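Local coordinates for Carboxylesterase/phospholipase family protein (PDB 4F21) that probably hydrolyses ester bonds as a serine hydrolase of the alpha/beta-hydrolase superfamily, at residues H190-Q195 against Y218-G223; A137-G142 against M224-C229; I160-T165 against I186-G191. All coordinates share one frame; numbering follows the deposited sequence.

Interaction 1 of 3, residues H190-Q195 against Y218-G223; sequences HGTDDQ and YKHYVG
The carbonyl oxygen of Y221 is held twice by one residue, T192. The amide T192 N reaches Y221 O at 3.0 Å, tilted out of the carbonyl plane, and the hydroxyl T192 OG1 adds a weak bond to the same Y221 O at 3.2 Å. This is possible because OG1 stands beside its own backbone N (chi1 -70°), with the methyl CG2 turned the opposite way from that nitrogen. One step back, Y221 N donates to H190 O at 2.9 Å, approaching nearly head-on, while H220 CA lies 3.1 Å from H190 O in a CA-H...O contact. H190 N completes the parallel pairing with a longer bond to K219 O, 3.3 Å. Beyond the strands the chains stay together: D193 lays its carboxylate along the backbone of G223, with D193 CB 3.5 Å from G223 O.

Of the strand side chains, Y218 brings its hydroxyl OH to 4.0 Å from H190 CB, and H220 and Y218, on the same face, meet edge to edge. The H190 ring leads off from this contact, and its NE2 bonds to L197 O. D194, the probable acid of the catalytic triad, follows on the turn.

These are the ends of two parallel strands joined by helix 199-210 in a beta-alpha-beta crossover, and 216-221 is the outermost strand on its side. Helix 199-210 lies on the face of Y218 and H220, where Y218 packs on S206 and H220 touches E199, whereas Y221 points to the other face, where it packs on helix 230-243 and its hydroxyl bonds to D235.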
loop_
_atom_site.group_PDB
_atom_site.type_symbol
_atom_site.label_atom_id
_atom_site.label_comp_id
_atom_site.label_asym_id
_atom_site.label_seq_id
_atom_site.Cartn_x
_atom_site.Cartn_y
_atom_site.Cartn_z
ATOM N N HIS A 190 10.817 -4.005 0.474
ATOM C CA HIS A 190 10.697 -5.450 0.281
ATOM C C HIS A 190 11.833 -6.256 0.914
ATOM O O HIS A 190 12.982 -5.822 0.940
ATOM C CB HIS A 190 10.586 -5.786 -1.211
ATOM C CG HIS A 190 9.737 -6.987 -1.493
ATOM N ND1 HIS A 190 8.529 -6.907 -2.151
ATOM C CD2 HIS A 190 9.914 -8.294 -1.189
ATOM C CE1 HIS A 190 8.003 -8.115 -2.249
ATOM N NE2 HIS A 190 8.824 -8.975 -1.673
ATOM N N GLY A 191 11.499 -7.442 1.412
ATOM C CA GLY A 191 12.472 -8.307 2.053
ATOM C C GLY A 191 13.223 -9.175 1.067
ATOM O O GLY A 191 12.660 -9.640 0.076
ATOM N N THR A 192 14.501 -9.396 1.349
ATOM C CA THR A 192 15.369 -10.172 0.471
ATOM C C THR A 192 15.127 -11.676 0.601
ATOM O O THR A 192 15.102 -12.397 -0.398
ATOM C CB THR A 192 16.853 -9.848 0.739
ATOM O OG1 THR A 192 17.135 -8.520 0.280
ATOM C CG2 THR A 192 17.765 -10.824 0.015
ATOM N N ASP A 193 14.931 -12.145 1.829
ATOM C CA ASP A 193 14.738 -13.570 2.073
ATOM C C ASP A 193 13.265 -13.966 2.149
ATOM O O ASP A 193 12.920 -14.994 2.734
ATOM C CB ASP A 193 15.456 -13.990 3.351
ATOM C CG ASP A 193 16.951 -13.828 3.251
ATOM O OD1 ASP A 193 17.400 -12.968 2.465
ATOM O OD2 ASP A 193 17.678 -14.559 3.954
ATOM N N ASP A 194 12.401 -13.149 1.554
ATOM C CA ASP A 194 10.974 -13.437 1.533
ATOM C C ASP A 194 10.703 -14.664 0.671
ATOM O O ASP A 194 11.035 -14.682 -0.513
ATOM C CB ASP A 194 10.198 -12.236 0.992
ATOM C CG ASP A 194 8.736 -12.251 1.404
ATOM O OD1 ASP A 194 8.224 -13.334 1.755
ATOM O OD2 ASP A 194 8.098 -11.176 1.377
ATOM N N GLN A 195 10.106 -15.688 1.275
ATOM C CA GLN A 195 9.759 -16.915 0.565
ATOM C C GLN A 195 8.252 -17.019 0.404
ATOM O O GLN A 195 7.739 -17.984 -0.160
ATOM C CB GLN A 195 10.289 -18.142 1.309
ATOM C CG GLN A 195 11.795 -18.353 1.195
ATOM C CD GLN A 195 12.289 -19.515 2.046
ATOM O OE1 GLN A 195 11.659 -19.877 3.043
ATOM N NE2 GLN A 195 13.417 -20.107 1.655
ATOM N N TYR A 218 13.129 2.412 -4.310
ATOM C CA TYR A 218 13.101 0.989 -4.007
ATOM C C TYR A 218 14.089 0.671 -2.889
ATOM O O TYR A 218 15.299 0.832 -3.051
ATOM C CB TYR A 218 13.403 0.146 -5.248
ATOM C CG TYR A 218 13.322 -1.342 -4.991
ATOM C CD1 TYR A 218 12.129 -2.030 -5.162
ATOM C CD2 TYR A 218 14.435 -2.057 -4.562
ATOM C CE1 TYR A 218 12.047 -3.385 -4.919
ATOM C CE2 TYR A 218 14.362 -3.410 -4.315
ATOM C CZ TYR A 218 13.168 -4.070 -4.495
ATOM O OH TYR A 218 13.093 -5.420 -4.252
ATOM N N LYS A 219 13.565 0.219 -1.755
ATOM C CA LYS A 219 14.394 -0.072 -0.595
ATOM C C LYS A 219 14.225 -1.515 -0.131
ATOM O O LYS A 219 13.277 -1.836 0.585
ATOM C CB LYS A 219 14.058 0.893 0.547
ATOM C CG LYS A 219 14.003 2.347 0.118
ATOM C CD LYS A 219 14.169 3.288 1.292
ATOM C CE LYS A 219 14.381 4.713 0.811
ATOM N NZ LYS A 219 14.745 5.630 1.924
ATOM N N HIS A 220 15.142 -2.389 -0.540
ATOM C CA HIS A 220 15.094 -3.776 -0.090
ATOM C C HIS A 220 15.985 -4.001 1.127
ATOM O O HIS A 220 16.995 -3.321 1.302
ATOM C CB HIS A 220 15.443 -4.756 -1.220
ATOM C CG HIS A 220 16.891 -4.765 -1.598
ATOM N ND1 HIS A 220 17.354 -4.234 -2.784
ATOM C CD2 HIS A 220 17.979 -5.258 -0.959
ATOM C CE1 HIS A 220 18.663 -4.391 -2.852
ATOM N NE2 HIS A 220 19.068 -5.006 -1.756
ATOM N N TYR A 221 15.602 -4.958 1.965
ATOM C CA TYR A 221 16.331 -5.229 3.201
ATOM C C TYR A 221 16.877 -6.656 3.232
ATOM O O TYR A 221 16.122 -7.622 3.154
ATOM C CB TYR A 221 15.436 -4.955 4.416
ATOM C CG TYR A 221 14.928 -3.530 4.466
ATOM C CD1 TYR A 221 13.787 -3.152 3.767
ATOM C CD2 TYR A 221 15.598 -2.561 5.198
ATOM C CE1 TYR A 221 13.326 -1.849 3.796
ATOM C CE2 TYR A 221 15.142 -1.254 5.236
ATOM C CZ TYR A 221 14.006 -0.904 4.534
ATOM O OH TYR A 221 13.549 0.392 4.568
ATOM N N VAL A 222 18.197 -6.780 3.332
ATOM C CA VAL A 222 18.840 -8.085 3.340
ATOM C C VAL A 222 18.430 -8.857 4.587
ATOM O O VAL A 222 18.214 -8.269 5.646
ATOM C CB VAL A 222 20.380 -7.962 3.283
ATOM C CG1 VAL A 222 21.023 -9.318 2.982
ATOM C CG2 VAL A 222 20.788 -6.934 2.239
ATOM N N GLY A 223 18.299 -10.172 4.448
ATOM C CA GLY A 223 17.985 -11.027 5.577
ATOM C C GLY A 223 16.512 -11.047 5.916
ATOM O O GLY A 223 15.964 -12.091 6.269
#

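Interaction 2 of 3, residues A137-G142 against M224-C229; sequences AGFSQG and MQHSVC
The imidazole of H226 carries F139 on one face and S140 at its edge. F139 CZ stands above the plane near the rim, 4.0 Å from H226 NE2, and S140 OG lies in the plane of the ring, 2.9 Å from that same nitrogen. The two aromatic rings are inclined by 39° with centroids 5.1 Å apart. At the edge of the F139 ring, CE1 meets the backbone oxygen S227 O at 3.8 Å.

S140 sits on a nucleophile elbow, the sharp turn after strand 134-139 that carries the nucleophile in alpha/beta-hydrolases, and with H226 and D194 it probably forms the catalytic triad. Its backbone has a positive phi (55°), and the type II' turn from F139 to G142 is closed by G142 N to F139 O, 2.9 Å. In S140 the hydroxyl extends opposite the backbone N (chi1 -180°), which carries OG out from the turn to the histidine. The position of OG is somewhat uncertain.

H226 is the centre of an inverse gamma turn in the loop leading to helix 230-243. Its other nitrogen, ND1, bonds to D194 OD2, so the ring has a partner at each nitrogen, ND1 firmly and NE2 less surely, which would limit its rotation; F139 limits its movement on one side. F139 in turn meets F53 with its ring, and V228 touches F53 too. Across the contact, the methyl V228 CG2 rests 4.0 Å from both F139 CD1 and F139 CE1.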
loop_
_atom_site.group_PDB
_atom_site.type_symbol
_atom_site.label_atom_id
_atom_site.label_comp_id
_atom_site.label_asym_id
_atom_site.label_seq_id
_atom_site.Cartn_x
_atom_site.Cartn_y
_atom_site.Cartn_z
ATOM N N ALA A 137 -0.806 3.442 2.378
ATOM C CA ALA A 137 0.255 2.481 2.646
ATOM C C ALA A 137 -0.331 1.078 2.719
ATOM O O ALA A 137 -1.445 0.889 3.208
ATOM C CB ALA A 137 0.965 2.825 3.942
ATOM N N GLY A 138 0.418 0.095 2.233
ATOM C CA GLY A 138 -0.060 -1.273 2.245
ATOM C C GLY A 138 1.034 -2.282 2.520
ATOM O O GLY A 138 2.186 -2.068 2.153
ATOM N N PHE A 139 0.672 -3.379 3.179
ATOM C CA PHE A 139 1.605 -4.472 3.425
ATOM C C PHE A 139 1.069 -5.786 2.859
ATOM O O PHE A 139 -0.099 -6.129 3.061
ATOM C CB PHE A 139 1.892 -4.622 4.922
ATOM C CG PHE A 139 2.692 -5.852 5.267
ATOM C CD1 PHE A 139 4.071 -5.852 5.152
ATOM C CD2 PHE A 139 2.065 -7.007 5.705
ATOM C CE1 PHE A 139 4.807 -6.981 5.465
ATOM C CE2 PHE A 139 2.796 -8.138 6.019
ATOM C CZ PHE A 139 4.165 -8.125 5.901
ATOM N N SER A 140 1.934 -6.503 2.146
ATOM C CA SER A 140 1.636 -7.846 1.651
ATOM C C SER A 140 0.353 -7.858 0.830
ATOM O O SER A 140 0.272 -7.237 -0.228
ATOM C CB SER A 140 1.533 -8.837 2.816
ATOM O OG SER A 140 1.247 -10.147 2.365
ATOM N N GLN A 141 -0.644 -8.576 1.335
ATOM C CA GLN A 141 -1.919 -8.737 0.650
ATOM C C GLN A 141 -2.582 -7.385 0.420
ATOM O O GLN A 141 -3.250 -7.171 -0.588
ATOM C CB GLN A 141 -2.838 -9.628 1.485
ATOM C CG GLN A 141 -3.975 -10.265 0.717
ATOM C CD GLN A 141 -4.793 -11.206 1.579
ATOM O OE1 GLN A 141 -4.798 -11.096 2.806
ATOM N NE2 GLN A 141 -5.485 -12.144 0.942
ATOM N N GLY A 142 -2.381 -6.473 1.366
ATOM C CA GLY A 142 -3.001 -5.165 1.312
ATOM C C GLY A 142 -2.319 -4.198 0.370
ATOM O O GLY A 142 -2.971 -3.321 -0.201
ATOM N N MET A 224 15.866 -9.892 5.805
ATOM C CA MET A 224 14.455 -9.778 6.144
ATOM C C MET A 224 13.594 -10.641 5.230
ATOM O O MET A 224 13.834 -10.727 4.022
ATOM C CB MET A 224 13.992 -8.323 6.075
ATOM C CG MET A 224 12.680 -8.078 6.789
ATOM S SD MET A 224 12.096 -6.388 6.635
ATOM C CE MET A 224 11.556 -6.379 4.931
ATOM N N GLN A 225 12.581 -11.275 5.811
ATOM C CA GLN A 225 11.655 -12.101 5.048
ATOM C C GLN A 225 10.331 -11.372 4.843
ATOM O O GLN A 225 10.307 -10.218 4.418
ATOM C CB GLN A 225 11.417 -13.437 5.756
ATOM C CG GLN A 225 12.691 -14.149 6.179
ATOM C CD GLN A 225 12.571 -15.658 6.095
ATOM O OE1 GLN A 225 12.344 -16.331 7.101
ATOM N NE2 GLN A 225 12.723 -16.198 4.892
ATOM N N HIS A 226 9.231 -12.053 5.150
ATOM C CA HIS A 226 7.906 -11.458 5.028
ATOM C C HIS A 226 7.503 -10.776 6.331
ATOM O O HIS A 226 6.721 -11.317 7.110
ATOM C CB HIS A 226 6.873 -12.521 4.650
ATOM C CG HIS A 226 5.620 -11.961 4.051
ATOM N ND1 HIS A 226 5.619 -11.211 2.894
ATOM C CD2 HIS A 226 4.329 -12.039 4.450
ATOM C CE1 HIS A 226 4.380 -10.853 2.606
ATOM N NE2 HIS A 226 3.578 -11.342 3.534
ATOM N N SER A 227 8.047 -9.585 6.561
ATOM C CA SER A 227 7.778 -8.845 7.786
ATOM C C SER A 227 8.174 -7.378 7.657
ATOM O O SER A 227 8.465 -6.897 6.566
ATOM C CB SER A 227 8.537 -9.482 8.951
ATOM O OG SER A 227 9.930 -9.545 8.684
ATOM N N VAL A 228 8.182 -6.674 8.785
ATOM C CA VAL A 228 8.644 -5.293 8.838
ATOM C C VAL A 228 9.681 -5.154 9.941
ATOM O O VAL A 228 9.414 -5.496 11.094
ATOM C CB VAL A 228 7.474 -4.319 9.114
ATOM C CG1 VAL A 228 7.981 -2.919 9.397
ATOM C CG2 VAL A 228 6.496 -4.305 7.944
ATOM N N CYS A 229 10.860 -4.649 9.586
ATOM C CA CYS A 229 11.954 -4.497 10.540
ATOM C C CYS A 229 12.066 -3.072 11.083
ATOM O O CYS A 229 11.237 -2.208 10.796
ATOM C CB CYS A 229 13.277 -4.933 9.919
ATOM S SG CYS A 229 13.808 -3.893 8.554
#

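Interaction 3 of 3, residues I160-T165 against I186-G191; sequences IMALST and ILVCHG
I160 and I186 lie side by side and point the same way, their CD1 methyls meeting at 3.7 Å. In both, CG1 stands beside the backbone N, with chi1 of -54° in I160 and -61° in I186, and the matching torsions keep the two branches in step. A162 and V188 follow on the same face. On the other face M161 slants across L187: M161 CG passes 4.1 Å from L187 CB before the chain bends at its last torsion, where SD still touches L187 CD2. Next along, L163 swings its CD2 methyl onto C189 CB at 3.7 Å.

The backbones beneath are neighbouring parallel strands of the alpha/beta-hydrolase sheet, 186-191 being next to the edge strand 216-221, and they are linked by a crossover that includes helix 170-173. Helix 144-150 packs on the face of I160 and A162; helix 230-243 covers that of M161, L163, L187 and C189. I160 O receives L187 N at 2.7 Å in an almost straight bond, and A162 O receives C189 N, while A162 N to L187 O is bent and weak.

Past the strand S164 takes a left-handed backbone conformation, and its CA lies over one face of the H190 imidazole, 3.8 Å from the ring centroid, in a CH-pi contact. Beside it a water accepts from T165 N, donates to C189 O and lies 2.8 Å from H190 ND1, to which it is bonded. C189 O thus serves two donors, the water and S164 N.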
loop_
_atom_site.group_PDB
_atom_site.type_symbol
_atom_site.label_atom_id
_atom_site.label_comp_id
_atom_site.label_asym_id
_atom_site.label_seq_id
_atom_site.Cartn_x
_atom_site.Cartn_y
_atom_site.Cartn_z
ATOM N N ILE A 160 2.196 6.584 -1.731
ATOM C CA ILE A 160 1.962 5.150 -1.643
ATOM C C ILE A 160 3.127 4.508 -0.905
ATOM O O ILE A 160 4.286 4.802 -1.194
ATOM C CB ILE A 160 1.855 4.498 -3.036
ATOM C CG1 ILE A 160 0.805 5.207 -3.894
ATOM C CG2 ILE A 160 1.534 3.019 -2.906
ATOM C CD1 ILE A 160 0.845 4.794 -5.353
ATOM N N MET A 161 2.827 3.637 0.050
ATOM C CA MET A 161 3.887 2.888 0.719
ATOM C C MET A 161 3.717 1.378 0.563
ATOM O O MET A 161 3.155 0.702 1.428
ATOM C CB MET A 161 4.015 3.289 2.191
ATOM C CG MET A 161 4.575 4.689 2.391
ATOM S SD MET A 161 5.150 5.011 4.072
ATOM C CE MET A 161 3.605 5.085 4.971
ATOM N N ALA A 162 4.210 0.861 -0.556
ATOM C CA ALA A 162 4.131 -0.561 -0.846
ATOM C C ALA A 162 5.161 -1.325 -0.023
ATOM O O ALA A 162 6.354 -1.031 -0.077
ATOM C CB ALA A 162 4.340 -0.812 -2.332
ATOM N N LEU A 163 4.685 -2.302 0.741
ATOM C CA LEU A 163 5.535 -3.075 1.635
ATOM C C LEU A 163 5.302 -4.562 1.415
ATOM O O LEU A 163 4.232 -5.079 1.736
ATOM C CB LEU A 163 5.227 -2.726 3.093
ATOM C CG LEU A 163 5.251 -1.250 3.493
ATOM C CD1 LEU A 163 4.263 -0.991 4.617
ATOM C CD2 LEU A 163 6.644 -0.839 3.916
ATOM N N SER A 164 6.307 -5.234 0.859
ATOM C CA SER A 164 6.271 -6.679 0.648
ATOM C C SER A 164 5.112 -7.102 -0.246
ATOM O O SER A 164 4.459 -8.109 0.018
ATOM C CB SER A 164 6.186 -7.408 1.987
ATOM O OG SER A 164 7.101 -6.847 2.909
ATOM N N THR A 165 4.871 -6.339 -1.308
ATOM C CA THR A 165 3.705 -6.566 -2.154
ATOM C C THR A 165 4.020 -6.632 -3.649
ATOM O O THR A 165 4.725 -5.780 -4.192
ATOM C CB THR A 165 2.641 -5.479 -1.929
ATOM O OG1 THR A 165 2.251 -5.467 -0.551
ATOM C CG2 THR A 165 1.431 -5.761 -2.779
ATOM N N ILE A 186 6.171 7.721 -4.004
ATOM C CA ILE A 186 5.921 6.303 -3.789
ATOM C C ILE A 186 7.120 5.659 -3.111
ATOM O O ILE A 186 8.260 5.840 -3.538
ATOM C CB ILE A 186 5.628 5.570 -5.113
ATOM C CG1 ILE A 186 4.377 6.151 -5.775
ATOM C CG2 ILE A 186 5.459 4.075 -4.872
ATOM C CD1 ILE A 186 4.024 5.508 -7.094
ATOM N N LEU A 187 6.857 4.919 -2.040
ATOM C CA LEU A 187 7.905 4.181 -1.352
ATOM C C LEU A 187 7.642 2.692 -1.453
ATOM O O LEU A 187 6.626 2.197 -0.970
ATOM C CB LEU A 187 7.987 4.586 0.118
ATOM C CG LEU A 187 8.955 3.761 0.974
ATOM C CD1 LEU A 187 10.392 3.945 0.506
ATOM C CD2 LEU A 187 8.819 4.112 2.447
ATOM N N VAL A 188 8.564 1.981 -2.089
ATOM C CA VAL A 188 8.493 0.533 -2.163
ATOM C C VAL A 188 9.518 -0.059 -1.208
ATOM O O VAL A 188 10.684 0.331 -1.223
ATOM C CB VAL A 188 8.784 0.027 -3.587
ATOM C CG1 VAL A 188 8.529 -1.469 -3.682
ATOM C CG2 VAL A 188 7.935 0.776 -4.595
ATOM N N CYS A 189 9.077 -0.989 -0.369
ATOM C CA CYS A 189 9.977 -1.717 0.520
ATOM C C CYS A 189 9.758 -3.212 0.331
ATOM O O CYS A 189 8.641 -3.643 0.051
ATOM C CB CYS A 189 9.734 -1.330 1.981
ATOM S SG CYS A 189 10.030 0.413 2.383
ATOM N N HIS A 190 10.817 -4.005 0.474
ATOM C CA HIS A 190 10.697 -5.450 0.281
ATOM C C HIS A 190 11.833 -6.256 0.914
ATOM O O HIS A 190 12.982 -5.822 0.940
ATOM C CB HIS A 190 10.586 -5.786 -1.211
ATOM C CG HIS A 190 9.737 -6.987 -1.493
ATOM N ND1 HIS A 190 8.529 -6.907 -2.151
ATOM C CD2 HIS A 190 9.914 -8.294 -1.189
ATOM C CE1 HIS A 190 8.003 -8.115 -2.249
ATOM N NE2 HIS A 190 8.824 -8.975 -1.673
ATOM N N GLY A 191 11.499 -7.442 1.412
ATOM C CA GLY A 191 12.472 -8.307 2.053
ATOM C C GLY A 191 13.223 -9.175 1.067
ATOM O O GLY A 191 12.660 -9.640 0.076
HETATM O O HOH W 1 6.919 -4.635 -1.959
#

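In the fold
The probable triad is divided between two of these contacts: S140 and H226 meet in interaction 2, and D194 comes from the turn in interaction 1, with D194 OD2 2.9 Å from H226 ND1. Just before that histidine, M224 O takes D193 N at 2.8 Å, tying the acid turn to the histidine loop. Interaction 3, its centre about 8 Å from that of interaction 2, borders the elbow through hydrogen bonds: L163 O receives S140 N, and S140 O lies 2.7 Å from T165 OG1. Interactions 1 and 3 share H190 and G191 on strand 186-191, whose V188 O also takes K219 N at 2.9 Å, so the three loops that bear the probable triad all follow strands of one sheet.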